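Side-chain contact in membrane-bound protease PH1510 (Pyrococcus horikoshii OT3, PDB 3WWV), which is, as a whole, a protease that cuts near hydrophobic or aromatic residues and can degrade casein and a stomatin homolog in vitro, this being its C-terminal domain: residues T5-E8 and E9-L13. Residues are numbered along the deposited sequence; the frame is centred on the assembly and turned at random.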
# COMPACT_ATOMS: atom_id res chain seq x y z
N THR A 5 -12.39 -9.47 9.16
CA THR A 5 -11.83 -8.10 9.14
C THR A 5 -11.33 -7.79 7.72
O THR A 5 -10.28 -8.27 7.31
CB THR A 5 -10.67 -7.92 10.15
OG1 THR A 5 -11.15 -8.11 11.48
CG2 THR A 5 -10.07 -6.52 10.05
N GLY A 6 -12.10 -6.98 6.99
CA GLY A 6 -11.89 -6.79 5.55
C GLY A 6 -10.58 -6.16 5.13
O GLY A 6 -9.82 -5.65 5.95
N LYS A 7 -10.32 -6.19 3.82
CA LYS A 7 -9.15 -5.55 3.22
C LYS A 7 -9.13 -4.04 3.44
O LYS A 7 -8.07 -3.44 3.63
CB LYS A 7 -9.09 -5.85 1.73
CG LYS A 7 -8.76 -7.29 1.38
CD LYS A 7 -8.40 -7.40 -0.09
CE LYS A 7 -8.18 -8.84 -0.50
NZ LYS A 7 -7.80 -8.94 -1.93
N GLU A 8 -10.32 -3.44 3.42
CA GLU A 8 -10.46 -2.01 3.51
C GLU A 8 -9.93 -1.46 4.83
O GLU A 8 -9.40 -0.36 4.89
CB GLU A 8 -11.92 -1.62 3.31
CG GLU A 8 -12.12 -0.14 3.02
CD GLU A 8 -13.48 0.16 2.42
OE1 GLU A 8 -13.84 1.36 2.37
OE2 GLU A 8 -14.19 -0.78 1.99
N GLU A 9 -10.05 -2.25 5.89
CA GLU A 9 -9.65 -1.83 7.22
C GLU A 9 -8.13 -1.86 7.37
O GLU A 9 -7.57 -1.03 8.08
CB GLU A 9 -10.28 -2.73 8.29
CG GLU A 9 -11.76 -3.01 8.10
CD GLU A 9 -12.33 -3.93 9.17
OE1 GLU A 9 -12.92 -4.97 8.80
OE2 GLU A 9 -12.18 -3.62 10.37
N MET A 10 -7.48 -2.80 6.70
CA MET A 10 -6.05 -3.04 6.92
C MET A 10 -5.13 -2.35 5.91
O MET A 10 -4.02 -1.95 6.27
CB MET A 10 -5.73 -4.55 6.92
CG MET A 10 -6.50 -5.37 7.95
SD MET A 10 -6.37 -4.70 9.60
CE MET A 10 -4.63 -4.96 9.98
N ILE A 11 -5.59 -2.22 4.67
CA ILE A 11 -4.74 -1.72 3.60
C ILE A 11 -4.39 -0.24 3.82
O ILE A 11 -5.25 0.60 4.10
CB ILE A 11 -5.35 -2.03 2.21
CG1 ILE A 11 -5.31 -3.54 1.97
CG2 ILE A 11 -4.59 -1.31 1.10
CD1 ILE A 11 -6.00 -4.00 0.70
N GLY A 12 -3.10 0.07 3.72
CA GLY A 12 -2.62 1.44 3.94
C GLY A 12 -2.04 1.69 5.31
O GLY A 12 -1.32 2.66 5.50
N LEU A 13 -2.34 0.82 6.28
CA LEU A 13 -1.82 0.98 7.65
C LEU A 13 -0.32 0.70 7.73
O LEU A 13 0.23 -0.04 6.91
CB LEU A 13 -2.56 0.07 8.64
CG LEU A 13 -4.03 0.39 8.94
CD1 LEU A 13 -4.64 -0.64 9.89
CD2 LEU A 13 -4.21 1.80 9.49
O HOH W 1 -7.85 1.08 3.06
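Glu9 reaches back along the chain to Gly6, its extended side chain crossing that of Thr5 at about a right angle. Leaving the backbone with CG beside the backbone N (chi1 -46°), it carries the carboxylate to the start of the short turn, where OE1 accepts the N-H of Gly6 at 2.8 Å. The bond is short but bent, with an N-H...O angle of 134°; the N-H comes in from above the carboxylate plane, 36° out of it. Methyl CG2 of Thr5 lies against the carboxylate of Glu9, 3.5 Å from its CD, and more loosely against Met10 SD at 4.1 Å, where a small apolar branch suits the thioether. A glutamate suits its place because it is long enough to bond a backbone N-H three residues earlier, at the start of a helix, where the negative charge is probably also favoured.

At the other end, Ile11 folds against Lys7. The N-H of Ile11 gives the straighter bond, 3.0 Å to Lys7 O, while a weak one from Met10 N shares the same acceptor. CG1 of Ile11, held beside its own backbone N, lies 3.2 Å from Lys7 O, and CD1 comes within 3.7 Å of Lys7 CB. The lysine chain runs on extended, and NZ makes a long, weak ion pair with Asp54. An alanine in place of Ile11 would probably keep the backbone bond but uncover Lys7 O and CB and lose packing on Phe40 of the second subunit. A water donates to the carbonyls of both Glu8 and Ile11.

Gly12, at positive phi, then fits the type II turn from Met10 to Leu13. With Gly6 as N-cap, Glu9 supplies the side-chain-to-backbone half of a capping box, on a weakly bonded helical turn leading into strand 14-19 of the OB fold.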